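Uncharacterized protein (Rhodobacter sphaeroides, PDB 3PU2) is of unknown function but belongs to the AHA1 family, and its SRPBCC-type fold would be consistent with binding a partner protein or a hydrophobic ligand. Local coordinates at residues A[29-34]-A[39-44]; A[17-22]-A[142-147]; A[52-55]-A[61-64]; A[79-84]-A[88-93]. All coordinates share one frame; numbering follows the deposited sequence. Where two conformers were deposited one is given.

Interaction 1 of 4, residues A[29-34]-A[39-44]; sequences WAALTS and PAWLFA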
loop_
_atom_site.group_PDB
_atom_site.type_symbol
_atom_site.label_atom_id
_atom_site.label_comp_id
_atom_site.label_asym_id
_atom_site.label_seq_id
_atom_site.Cartn_x
_atom_site.Cartn_y
_atom_site.Cartn_z
ATOM N N TRP A 29 -5.196 -9.918 3.828
ATOM C CA TRP A 29 -4.310 -9.415 4.874
ATOM C C TRP A 29 -2.943 -10.090 4.760
ATOM O O TRP A 29 -1.916 -9.454 4.987
ATOM C CB TRP A 29 -4.930 -9.664 6.264
ATOM C CG TRP A 29 -4.051 -9.323 7.448
ATOM C CD1 TRP A 29 -3.072 -10.104 8.009
ATOM C CD2 TRP A 29 -4.047 -8.099 8.178
ATOM N NE1 TRP A 29 -2.455 -9.435 9.041
ATOM C CE2 TRP A 29 -3.034 -8.200 9.164
ATOM C CE3 TRP A 29 -4.792 -6.921 8.094
ATOM C CZ2 TRP A 29 -2.756 -7.170 10.056
ATOM C CZ3 TRP A 29 -4.518 -5.896 8.980
ATOM C CH2 TRP A 29 -3.505 -6.025 9.950
ATOM N N ALA A 30 -2.924 -11.368 4.399
ATOM C CA ALA A 30 -1.659 -12.091 4.257
ATOM C C ALA A 30 -0.871 -11.540 3.063
ATOM O O ALA A 30 0.368 -11.564 3.053
ATOM C CB ALA A 30 -1.921 -13.581 4.069
ATOM N N ALA A 31 -1.603 -11.041 2.066
ATOM C CA ALA A 31 -1.007 -10.477 0.865
ATOM C C ALA A 31 -0.461 -9.086 1.142
ATOM O O ALA A 31 0.619 -8.737 0.684
ATOM C CB ALA A 31 -2.045 -10.407 -0.244
ATOM N N LEU A 32 -1.225 -8.299 1.895
ATOM C CA LEU A 32 -0.860 -6.929 2.238
ATOM C C LEU A 32 0.195 -6.770 3.334
ATOM O O LEU A 32 0.806 -5.697 3.456
ATOM C CB LEU A 32 -2.116 -6.169 2.649
ATOM C CG LEU A 32 -3.086 -5.866 1.510
ATOM C CD1 LEU A 32 -4.470 -5.644 2.053
ATOM C CD2 LEU A 32 -2.627 -4.632 0.771
ATOM N N THR A 33 0.430 -7.827 4.110
ATOM C CA THR A 33 1.381 -7.741 5.218
ATOM C C THR A 33 2.499 -8.786 5.297
ATOM O O THR A 33 3.316 -8.742 6.215
ATOM C CB THR A 33 0.631 -7.772 6.563
ATOM O OG1 THR A 33 0.306 -9.128 6.894
ATOM C CG2 THR A 33 -0.662 -6.947 6.475
ATOM N N SER A 34 2.548 -9.721 4.357
ATOM C CA SER A 34 3.595 -10.734 4.394
ATOM C C SER A 34 4.823 -10.370 3.551
ATOM O O SER A 34 4.710 -9.952 2.408
ATOM C CB SER A 34 3.037 -12.079 3.943
ATOM O OG SER A 34 4.022 -13.087 4.067
ATOM N N PRO A 39 6.441 -8.824 -2.396
ATOM C CA PRO A 39 7.294 -8.634 -3.572
ATOM C C PRO A 39 6.667 -9.117 -4.876
ATOM O O PRO A 39 6.972 -8.601 -5.954
ATOM C CB PRO A 39 8.545 -9.441 -3.219
ATOM C CG PRO A 39 8.606 -9.328 -1.739
ATOM C CD PRO A 39 7.166 -9.564 -1.351
ATOM N N ALA A 40 5.789 -10.107 -4.765
ATOM C CA ALA A 40 5.136 -10.686 -5.921
ATOM C C ALA A 40 4.017 -9.853 -6.558
ATOM O O ALA A 40 3.386 -10.300 -7.516
ATOM C CB ALA A 40 4.622 -12.066 -5.561
ATOM N N TRP A 41 3.760 -8.656 -6.040
ATOM C CA TRP A 41 2.725 -7.809 -6.629
ATOM C C TRP A 41 2.941 -6.314 -6.442
ATOM O O TRP A 41 2.698 -5.530 -7.358
ATOM C CB TRP A 41 1.342 -8.164 -6.092
ATOM C CG TRP A 41 1.129 -7.849 -4.656
ATOM C CD1 TRP A 41 1.420 -8.651 -3.577
ATOM C CD2 TRP A 41 0.570 -6.646 -4.121
ATOM N NE1 TRP A 41 1.071 -8.014 -2.406
ATOM C CE2 TRP A 41 0.547 -6.783 -2.711
ATOM C CE3 TRP A 41 0.086 -5.462 -4.692
ATOM C CZ2 TRP A 41 0.058 -5.778 -1.868
ATOM C CZ3 TRP A 41 -0.401 -4.459 -3.842
ATOM C CH2 TRP A 41 -0.407 -4.628 -2.446
ATOM N N LEU A 42 3.402 -5.917 -5.263
ATOM C CA LEU A 42 3.630 -4.505 -4.968
ATOM C C LEU A 42 4.949 -3.948 -5.509
ATOM O O LEU A 42 5.911 -3.742 -4.771
ATOM C CB LEU A 42 3.560 -4.277 -3.463
ATOM C CG LEU A 42 3.796 -2.835 -3.013
ATOM C CD1 LEU A 42 2.812 -1.891 -3.699
ATOM C CD2 LEU A 42 3.651 -2.778 -1.501
ATOM N N PHE A 43 4.967 -3.697 -6.810
ATOM C CA PHE A 43 6.132 -3.163 -7.495
ATOM C C PHE A 43 5.661 -2.487 -8.775
ATOM O O PHE A 43 4.566 -2.768 -9.261
ATOM C CB PHE A 43 7.084 -4.295 -7.843
ATOM C CG PHE A 43 6.521 -5.265 -8.820
ATOM C CD1 PHE A 43 6.739 -5.107 -10.187
ATOM C CD2 PHE A 43 5.758 -6.346 -8.382
ATOM C CE1 PHE A 43 6.204 -6.017 -11.113
ATOM C CE2 PHE A 43 5.211 -7.272 -9.298
ATOM C CZ PHE A 43 5.439 -7.103 -10.671
ATOM N N ALA A 44 6.470 -1.579 -9.312
ATOM C CA ALA A 44 6.103 -0.915 -10.559
ATOM C C ALA A 44 6.932 -1.519 -11.695
ATOM O O ALA A 44 7.851 -2.306 -11.453
ATOM C CB ALA A 44 6.338 0.573 -10.460
#
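In the buried core where helix 25-33 meets the loop that follows it, the indole of Trp41 reaches back to the last turn of the helix and binds the carbonyl of Ala31. NE1 of Trp41 donates to Ala31 O over 3.2 Å, with an N-H...O angle of 156°. The oxygen lies close to the plane of the indole, at its edge, whereas NE1 stands above the carbonyl plane, 53° out of it. The bond from CA to CB of Trp41 is directed toward the helix, and CG, set between the backbone N and the carbonyl carbon (chi1 68°), carries the indole toward the helix, where its N-H edge meets Ala31 O. The six-membered ring is met by one branch of Leu32, whose CD2 approaches obliquely and lies 3.9 Å from both CH2 and CZ2 of Trp41. In this helix-grip fold the long helix 139-156 packs alongside, and its Tyr147 and Leu150 also touch Trp41. A leucine in place of Trp41 would probably leave Ala31 O without this donor inside the core and open a gap beside Leu32 CD2. Leu42 CB sits over one indole face, 3.7 Å above its plane. Leu42 is also the centre of an inverse gamma turn, in which Phe43 N donates to Trp41 O at 3.0 Å; the same oxygen bonds to ND1 of His149.

Interaction 2 of 4, residues A[17-22]-A[142-147]; sequences FRRHFA and EMEEAY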
loop_
_atom_site.group_PDB
_atom_site.type_symbol
_atom_site.label_atom_id
_atom_site.label_comp_id
_atom_site.label_asym_id
_atom_site.label_seq_id
_atom_site.Cartn_x
_atom_site.Cartn_y
_atom_site.Cartn_z
ATOM N N PHE A 17 -8.742 5.840 -1.336
ATOM C CA PHE A 17 -8.847 4.885 -2.439
ATOM C C PHE A 17 -9.625 3.679 -1.932
ATOM O O PHE A 17 -9.602 3.376 -0.738
ATOM C CB PHE A 17 -7.459 4.412 -2.905
ATOM C CG PHE A 17 -6.528 5.525 -3.302
ATOM C CD1 PHE A 17 -6.542 6.040 -4.586
ATOM C CD2 PHE A 17 -5.638 6.061 -2.379
ATOM C CE1 PHE A 17 -5.682 7.074 -4.950
ATOM C CE2 PHE A 17 -4.772 7.100 -2.734
ATOM C CZ PHE A 17 -4.798 7.604 -4.023
ATOM N N ARG A 18 -10.313 3.001 -2.842
ATOM C CA ARG A 18 -11.091 1.818 -2.506
ATOM C C ARG A 18 -10.994 0.860 -3.681
ATOM O O ARG A 18 -11.019 1.278 -4.835
ATOM C CB ARG A 18 -12.557 2.189 -2.252
ATOM C CG ARG A 18 -12.772 3.158 -1.092
ATOM C CD ARG A 18 -14.226 3.191 -0.644
ATOM N NE ARG A 18 -15.106 3.783 -1.646
ATOM C CZ ARG A 18 -16.425 3.895 -1.511
ATOM N NH1 ARG A 18 -17.020 3.452 -0.411
ATOM N NH2 ARG A 18 -17.146 4.459 -2.471
ATOM N N ARG A 19 -10.887 -0.427 -3.393
ATOM C CA ARG A 19 -10.772 -1.414 -4.450
ATOM C C ARG A 19 -11.293 -2.777 -4.003
ATOM O O ARG A 19 -11.057 -3.204 -2.877
ATOM C CB ARG A 19 -9.305 -1.514 -4.873
ATOM C CG ARG A 19 -8.953 -2.695 -5.772
ATOM C CD ARG A 19 -9.088 -2.399 -7.269
ATOM N NE ARG A 19 -8.035 -3.105 -7.994
ATOM C CZ ARG A 19 -8.222 -4.072 -8.882
ATOM N NH1 ARG A 19 -9.445 -4.477 -9.196
ATOM N NH2 ARG A 19 -7.169 -4.637 -9.453
ATOM N N HIS A 20 -12.005 -3.456 -4.895
ATOM C CA HIS A 20 -12.551 -4.770 -4.599
ATOM C C HIS A 20 -11.518 -5.845 -4.920
ATOM O O HIS A 20 -10.714 -5.698 -5.836
ATOM C CB HIS A 20 -13.804 -5.009 -5.431
ATOM C CG HIS A 20 -14.484 -6.308 -5.137
ATOM N ND1 HIS A 20 -15.146 -6.548 -3.953
ATOM C CD2 HIS A 20 -14.598 -7.440 -5.870
ATOM C CE1 HIS A 20 -15.641 -7.773 -3.970
ATOM N NE2 HIS A 20 -15.323 -8.335 -5.121
ATOM N N PHE A 21 -11.546 -6.931 -4.164
ATOM C CA PHE A 21 -10.608 -8.024 -4.355
ATOM C C PHE A 21 -11.365 -9.322 -4.126
ATOM O O PHE A 21 -12.109 -9.451 -3.154
ATOM C CB PHE A 21 -9.446 -7.927 -3.345
ATOM C CG PHE A 21 -8.382 -6.921 -3.714
ATOM C CD1 PHE A 21 -7.490 -7.176 -4.752
ATOM C CD2 PHE A 21 -8.287 -5.711 -3.041
ATOM C CE1 PHE A 21 -6.521 -6.236 -5.117
ATOM C CE2 PHE A 21 -7.325 -4.768 -3.401
ATOM C CZ PHE A 21 -6.444 -5.034 -4.440
ATOM N N ALA A 22 -11.160 -10.286 -5.016
ATOM C CA ALA A 22 -11.829 -11.572 -4.915
ATOM C C ALA A 22 -11.093 -12.522 -3.977
ATOM O O ALA A 22 -10.388 -13.422 -4.431
ATOM C CB ALA A 22 -11.952 -12.195 -6.301
ATOM N N GLU A 142 0.063 3.809 -10.632
ATOM C CA GLU A 142 0.956 2.769 -10.314
ATOM C C GLU A 142 0.358 1.893 -9.292
ATOM O O GLU A 142 0.728 0.762 -9.165
ATOM C CB GLU A 142 2.192 3.379 -9.766
ATOM C CG GLU A 142 2.998 3.974 -10.792
ATOM C CD GLU A 142 4.294 4.356 -10.257
ATOM O OE1 GLU A 142 4.717 3.705 -9.317
ATOM O OE2 GLU A 142 4.907 5.310 -10.739
HETATM N N MSE A 143 -0.564 2.430 -8.541
HETATM C CA MSE A 143 -1.117 1.669 -7.474
HETATM C C MSE A 143 -2.268 0.820 -7.945
HETATM O O MSE A 143 -2.596 -0.140 -7.301
HETATM C CB MSE A 143 -1.486 2.601 -6.336
HETATM C CG MSE A 143 -1.881 1.913 -5.045
HETATM SE SE MSE A 143 -0.542 1.510 -3.942
HETATM C CE MSE A 143 -0.663 -0.232 -3.936
ATOM N N GLU A 144 -2.823 1.119 -9.105
ATOM C CA GLU A 144 -3.778 0.242 -9.777
ATOM C C GLU A 144 -3.018 -0.844 -10.531
ATOM O O GLU A 144 -3.448 -1.997 -10.582
ATOM C CB GLU A 144 -4.675 1.033 -10.735
ATOM C CG GLU A 144 -5.689 0.180 -11.525
ATOM C CD GLU A 144 -6.468 -0.833 -10.670
ATOM O OE1 GLU A 144 -6.844 -0.505 -9.529
ATOM O OE2 GLU A 144 -6.721 -1.961 -11.151
ATOM N N GLU A 145 -1.880 -0.483 -11.109
ATOM C CA GLU A 145 -1.080 -1.467 -11.819
ATOM C C GLU A 145 -0.670 -2.547 -10.806
ATOM O O GLU A 145 -0.589 -3.736 -11.142
ATOM C CB GLU A 145 0.159 -0.800 -12.434
ATOM C CG GLU A 145 1.144 -1.755 -13.108
ATOM C CD GLU A 145 2.348 -1.032 -13.716
ATOM O OE1 GLU A 145 3.038 -0.280 -12.985
ATOM O OE2 GLU A 145 2.608 -1.220 -14.928
ATOM N N ALA A 146 -0.424 -2.136 -9.564
ATOM C CA ALA A 146 -0.030 -3.082 -8.538
ATOM C C ALA A 146 -1.196 -3.975 -8.145
ATOM O O ALA A 146 -1.037 -5.194 -8.044
ATOM C CB ALA A 146 0.512 -2.352 -7.319
ATOM N N TYR A 147 -2.368 -3.387 -7.920
ATOM C CA TYR A 147 -3.523 -4.194 -7.550
ATOM C C TYR A 147 -3.826 -5.212 -8.639
ATOM O O TYR A 147 -4.217 -6.350 -8.351
ATOM C CB TYR A 147 -4.736 -3.315 -7.275
ATOM C CG TYR A 147 -4.570 -2.477 -6.033
ATOM C CD1 TYR A 147 -3.831 -2.949 -4.947
ATOM C CD2 TYR A 147 -5.142 -1.207 -5.937
ATOM C CE1 TYR A 147 -3.667 -2.181 -3.805
ATOM C CE2 TYR A 147 -4.979 -0.432 -4.793
ATOM C CZ TYR A 147 -4.244 -0.928 -3.740
ATOM O OH TYR A 147 -4.089 -0.173 -2.614
#
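Arg19 and Phe21 reach from strand 14-21 to Glu144 and Tyr147 on helix 139-156, the long helix gripped by the sheet in this Bet v 1-like fold. The Arg19 side chain leaves with CG anti to the backbone N (chi1 168°), then bends twice, crossing Glu144 at about a right angle. Its guanidinium presents a face to the carboxylate, the planes 57° apart. Glu144 OE2 lies over that face, 3.2 Å from Arg19 NH2, so the salt bridge rests on charge and no N-H points at the oxygen. NH2 makes a further salt bridge with Asp151, two turns beyond Glu144 on the same helix. A leucine in place of Arg19 would probably leave Glu144 and Asp151 without the positive charge they share. Arg19 and Tyr147 run antiparallel alongside one another, and Tyr147 CB meets the guanidinium at its edge, 3.4 Å from Arg19 NE. Phe21 turns its own edge to the face of Tyr147 in an offset edge-to-face pair, the ring centroids 5.3 Å apart and the planes at 83°. Phe21 CZ makes the closest approach, 3.4 Å from Tyr147 CD1, while Met143 O lies over the opposite face of the tyrosine ring, toward its rim.

Interaction 3 of 4, residues A[52-55]-A[61-64]; sequences CVFE and LIRQ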
loop_
_atom_site.group_PDB
_atom_site.type_symbol
_atom_site.label_atom_id
_atom_site.label_comp_id
_atom_site.label_asym_id
_atom_site.label_seq_id
_atom_site.Cartn_x
_atom_site.Cartn_y
_atom_site.Cartn_z
ATOM N N CYS A 52 12.311 -6.524 1.680
ATOM C CA CYS A 52 11.011 -6.340 2.271
ATOM C C CYS A 52 10.868 -6.839 3.696
ATOM O O CYS A 52 10.751 -8.035 3.958
ATOM C CB CYS A 52 9.939 -6.995 1.398
ATOM S SG CYS A 52 8.267 -6.522 1.905
ATOM N N VAL A 53 10.871 -5.885 4.611
ATOM C CA VAL A 53 10.705 -6.158 6.020
ATOM C C VAL A 53 9.350 -5.571 6.393
ATOM O O VAL A 53 9.094 -4.389 6.179
ATOM C CB VAL A 53 11.816 -5.473 6.852
ATOM C CG1 VAL A 53 11.577 -5.696 8.351
ATOM C CG2 VAL A 53 13.176 -6.012 6.418
ATOM N N PHE A 54 8.480 -6.412 6.929
ATOM C CA PHE A 54 7.152 -5.979 7.346
ATOM C C PHE A 54 6.797 -6.815 8.574
ATOM O O PHE A 54 6.880 -8.052 8.561
ATOM C CB PHE A 54 6.144 -6.220 6.221
ATOM C CG PHE A 54 4.966 -5.281 6.234
ATOM C CD1 PHE A 54 4.966 -4.130 5.463
ATOM C CD2 PHE A 54 3.834 -5.575 6.979
ATOM C CE1 PHE A 54 3.849 -3.287 5.430
ATOM C CE2 PHE A 54 2.717 -4.738 6.952
ATOM C CZ PHE A 54 2.727 -3.594 6.174
ATOM N N GLU A 55 6.437 -6.123 9.645
ATOM C CA GLU A 55 6.071 -6.751 10.905
ATOM C C GLU A 55 4.738 -6.097 11.253
ATOM O O GLU A 55 4.714 -4.963 11.722
ATOM C CB GLU A 55 7.140 -6.420 11.945
ATOM C CG GLU A 55 8.566 -6.504 11.388
ATOM C CD GLU A 55 9.655 -6.101 12.393
ATOM O OE1 GLU A 55 9.502 -5.061 13.064
ATOM O OE2 GLU A 55 10.673 -6.821 12.494
ATOM N N LEU A 61 8.466 -2.814 12.387
ATOM C CA LEU A 61 9.285 -2.102 11.427
ATOM C C LEU A 61 8.823 -2.421 10.013
ATOM O O LEU A 61 8.385 -3.528 9.722
ATOM C CB LEU A 61 10.763 -2.491 11.582
ATOM C CG LEU A 61 11.757 -1.924 10.553
ATOM C CD1 LEU A 61 11.531 -0.426 10.350
ATOM C CD2 LEU A 61 13.184 -2.189 11.018
ATOM N N ILE A 62 8.907 -1.418 9.153
ATOM C CA ILE A 62 8.548 -1.539 7.755
ATOM C C ILE A 62 9.731 -0.980 6.989
ATOM O O ILE A 62 10.111 0.175 7.185
ATOM C CB ILE A 62 7.304 -0.694 7.398
ATOM C CG1 ILE A 62 6.030 -1.406 7.839
ATOM C CG2 ILE A 62 7.257 -0.450 5.904
ATOM C CD1 ILE A 62 4.792 -0.570 7.614
ATOM N N ARG A 63 10.317 -1.803 6.129
ATOM C CA ARG A 63 11.452 -1.374 5.322
ATOM C C ARG A 63 11.285 -1.980 3.932
ATOM O O ARG A 63 11.215 -3.198 3.801
ATOM C CB ARG A 63 12.760 -1.838 5.979
ATOM C CG ARG A 63 14.032 -1.523 5.201
ATOM C CD ARG A 63 14.067 -0.075 4.733
ATOM N NE ARG A 63 15.270 0.218 3.949
ATOM C CZ ARG A 63 15.487 1.360 3.297
ATOM N NH1 ARG A 63 14.581 2.334 3.323
ATOM N NH2 ARG A 63 16.614 1.531 2.620
ATOM N N GLN A 64 11.194 -1.133 2.906
ATOM C CA GLN A 64 11.014 -1.603 1.526
ATOM C C GLN A 64 11.994 -0.950 0.561
ATOM O O GLN A 64 12.257 0.256 0.644
ATOM C CB GLN A 64 9.577 -1.331 1.065
ATOM C CG GLN A 64 8.545 -1.965 1.992
ATOM C CD GLN A 64 7.095 -1.713 1.586
ATOM O OE1 GLN A 64 6.643 -0.573 1.521
ATOM N NE2 GLN A 64 6.363 -2.788 1.334
#
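Val53 and Arg63 form a hydrogen-bonded pair of an antiparallel beta hairpin, made of strands 49-54 and 61-67 at one border of the sheet. Both backbone N-H groups of the pair are used: Val53 N donates to Arg63 O at 2.8 Å, almost perfectly straight and in the carbonyl plane, and Arg63 N returns the bond to Val53 O at 2.9 Å. Each of these oxygens also takes a CA-H...O contact, from Cys52 CA to Arg63 O and from Ile62 CA to Val53 O. On its other side strand 61-67 is bound to strand 73-84, through backbone bonds of Ile62 with Gly78 and Gln64 with Leu76. Arg63 NH1 adds a weak bond to Leu76 O. The side chains of Phe54 and Ile62 project alongside each other from the same face, with Ile62 CG1 over the ring face at 4.1 Å from the Phe54 ring centroid, a CH-pi contact. Toward the hairpin turn the pairing frays: Glu55 N makes only a weak, bent bond to Leu61 O at 3.2 Å. The Glu55 side chain, extended beyond CG, reaches over to strand 61-67, and its OE1 accepts from Leu61 N on the anti side, 28° out of the carboxylate plane.

Interaction 4 of 4, residues A[79-84]-A[88-93]; sequences RVILAE and RLIHSE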
loop_
_atom_site.group_PDB
_atom_site.type_symbol
_atom_site.label_atom_id
_atom_site.label_comp_id
_atom_site.label_asym_id
_atom_site.label_seq_id
_atom_site.Cartn_x
_atom_site.Cartn_y
_atom_site.Cartn_z
ATOM N N ARG A 79 6.669 2.713 10.498
ATOM C CA ARG A 79 6.460 1.983 11.727
ATOM C C ARG A 79 4.993 1.589 11.787
ATOM O O ARG A 79 4.132 2.379 11.411
ATOM C CB ARG A 79 6.798 2.904 12.902
ATOM C CG ARG A 79 7.374 2.217 14.121
ATOM C CD ARG A 79 8.590 1.387 13.755
ATOM N NE ARG A 79 9.710 1.620 14.660
ATOM C CZ ARG A 79 10.783 0.839 14.729
ATOM N NH1 ARG A 79 10.879 -0.231 13.949
ATOM N NH2 ARG A 79 11.761 1.131 15.575
ATOM N N VAL A 80 4.698 0.375 12.229
ATOM C CA VAL A 80 3.307 -0.007 12.382
ATOM C C VAL A 80 2.812 0.655 13.684
ATOM O O VAL A 80 3.409 0.457 14.739
ATOM C CB VAL A 80 3.166 -1.515 12.516
ATOM C CG1 VAL A 80 1.720 -1.881 12.710
ATOM C CG2 VAL A 80 3.710 -2.188 11.289
ATOM N N ILE A 81 1.737 1.445 13.604
ATOM C CA ILE A 81 1.164 2.134 14.771
ATOM C C ILE A 81 0.164 1.250 15.495
ATOM O O ILE A 81 0.061 1.284 16.714
ATOM C CB ILE A 81 0.413 3.401 14.377
ATOM C CG1 ILE A 81 1.292 4.304 13.517
ATOM C CG2 ILE A 81 0.012 4.156 15.603
ATOM C CD1 ILE A 81 2.657 4.583 14.103
ATOM N N LEU A 82 -0.595 0.477 14.732
ATOM C CA LEU A 82 -1.564 -0.439 15.312
ATOM C C LEU A 82 -1.986 -1.475 14.277
ATOM O O LEU A 82 -2.002 -1.187 13.078
ATOM C CB LEU A 82 -2.779 0.327 15.849
ATOM C CG LEU A 82 -4.046 0.560 15.027
ATOM C CD1 LEU A 82 -4.600 -0.758 14.521
ATOM C CD2 LEU A 82 -5.089 1.251 15.920
ATOM N N ALA A 83 -2.340 -2.672 14.746
ATOM C CA ALA A 83 -2.731 -3.755 13.846
ATOM C C ALA A 83 -3.791 -4.699 14.415
ATOM O O ALA A 83 -3.545 -5.450 15.375
ATOM C CB ALA A 83 -1.489 -4.556 13.427
ATOM N N GLU A 84 -4.963 -4.670 13.788
ATOM C CA GLU A 84 -6.091 -5.506 14.176
ATOM C C GLU A 84 -6.425 -6.517 13.061
ATOM O O GLU A 84 -7.399 -6.346 12.325
ATOM C CB GLU A 84 -7.298 -4.608 14.441
ATOM C CG GLU A 84 -7.060 -3.554 15.512
ATOM C CD GLU A 84 -8.071 -2.418 15.460
ATOM O OE1 GLU A 84 -9.247 -2.666 15.112
ATOM O OE2 GLU A 84 -7.690 -1.273 15.778
ATOM N N ARG A 88 -7.842 -3.901 10.044
ATOM C CA ARG A 88 -7.216 -2.596 10.118
ATOM C C ARG A 88 -5.729 -2.623 10.400
ATOM O O ARG A 88 -5.239 -3.459 11.154
ATOM C CB ARG A 88 -7.935 -1.765 11.181
ATOM C CG ARG A 88 -7.843 -0.283 10.947
ATOM C CD ARG A 88 -8.735 0.503 11.895
ATOM N NE ARG A 88 -8.305 0.401 13.284
ATOM C CZ ARG A 88 -8.382 1.401 14.155
ATOM N NH1 ARG A 88 -8.870 2.575 13.775
ATOM N NH2 ARG A 88 -7.975 1.232 15.404
ATOM N N LEU A 89 -5.011 -1.708 9.766
ATOM C CA LEU A 89 -3.570 -1.581 9.964
ATOM C C LEU A 89 -3.221 -0.135 9.686
ATOM O O LEU A 89 -3.719 0.477 8.732
ATOM C CB LEU A 89 -2.778 -2.485 9.018
ATOM C CG LEU A 89 -1.259 -2.375 9.192
ATOM C CD1 LEU A 89 -0.757 -3.534 9.998
ATOM C CD2 LEU A 89 -0.580 -2.385 7.834
ATOM N N ILE A 90 -2.370 0.416 10.534
ATOM C CA ILE A 90 -1.959 1.798 10.396
ATOM C C ILE A 90 -0.452 1.858 10.581
ATOM O O ILE A 90 0.104 1.272 11.530
ATOM C CB ILE A 90 -2.609 2.669 11.470
ATOM C CG1 ILE A 90 -4.128 2.530 11.401
ATOM C CG2 ILE A 90 -2.160 4.112 11.298
ATOM C CD1 ILE A 90 -4.872 3.270 12.491
ATOM N N HIS A 91 0.217 2.536 9.662
ATOM C CA HIS A 91 1.649 2.681 9.781
ATOM C C HIS A 91 2.045 3.993 9.177
ATOM O O HIS A 91 1.271 4.624 8.449
ATOM C CB HIS A 91 2.395 1.548 9.074
ATOM C CG HIS A 91 2.263 1.558 7.581
ATOM N ND1 HIS A 91 1.358 0.766 6.906
ATOM C CD2 HIS A 91 2.942 2.245 6.631
ATOM C CE1 HIS A 91 1.486 0.964 5.606
ATOM N NE2 HIS A 91 2.441 1.857 5.413
ATOM N N SER A 92 3.250 4.421 9.499
ATOM C CA SER A 92 3.752 5.659 8.950
ATOM C C SER A 92 4.606 5.242 7.755
ATOM O O SER A 92 5.009 4.085 7.662
ATOM C CB SER A 92 4.597 6.374 10.004
ATOM O OG SER A 92 5.558 5.489 10.564
ATOM N N GLU A 93 4.844 6.165 6.830
ATOM C CA GLU A 93 5.684 5.884 5.676
ATOM C C GLU A 93 6.541 7.108 5.444
ATOM O O GLU A 93 6.101 8.237 5.675
ATOM C CB GLU A 93 4.859 5.637 4.418
ATOM C CG GLU A 93 4.446 4.208 4.138
ATOM C CD GLU A 93 4.059 4.005 2.666
ATOM O OE1 GLU A 93 3.945 5.013 1.927
ATOM O OE2 GLU A 93 3.868 2.838 2.245
#
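Ile81 and Leu82 both face Ile90 across an antiparallel strand pair, and the register slips by one residue between the pairs Val80-His91 and Leu82-Ile90. Ile90 O consequently receives two donors, a firm bond from Ile81 N and a weak one from Leu82 N at 3.4 Å, while Ile90 N donates to Leu82 O. Ile81, the extra residue, has a nearly helical backbone (psi -37°). At one end of the pair Arg79 and Ser92 are doubly joined: Ser92 N donates to Arg79 O at 2.9 Å, and Ser92 OG accepts from Arg79 N at 3.0 Å. At the other end Glu84 and Arg88 run side by side and form a salt bridge. Glu84 OE2 meets the guanidinium at its edge, using its syn side toward NH2, and takes a weaker bond from Arg88 NE at 3.1 Å. On the same sheet face Ile90 CD1 lies 3.8 Å from Leu82 CG and also approaches one face of the Arg88 guanidinium. Val80, Ala83, Leu89 and His91 occupy the other face. There Leu89 CD1 touches both neighbours across the pair, 3.7 Å from Ala83 CB and 4.0 Å from Val80 CG1. The pair is a beta hairpin with a classic beta bulge, continued beyond 88-93 by strand 104-113 in the curved antiparallel sheet of the helix-grip fold.

How the interactions relate
Interaction 1 is the hub, since its residues touch all three other contacts. Trp41 CZ3 lies 3.9 Å from Tyr147 CD1 of interaction 2, Thr33 O packs 3.3 Å from Phe54 CD2 of interaction 3, and Trp29 CH2 is 3.7 Å from Leu89 CD1 of interaction 4. The two hairpins, interactions 3 and 4, are neighbours in the same sheet and meet where Ile62 CD1 approaches the His91 ring. Interaction 2 stands apart, its centre about 20 Å from that of interaction 3 and about 19 Å from that of interaction 4, on the opposite side of the chain's centre. Between strand 14-21 and helix 139-156 it closes a long stretch of chain that includes the other three contacts.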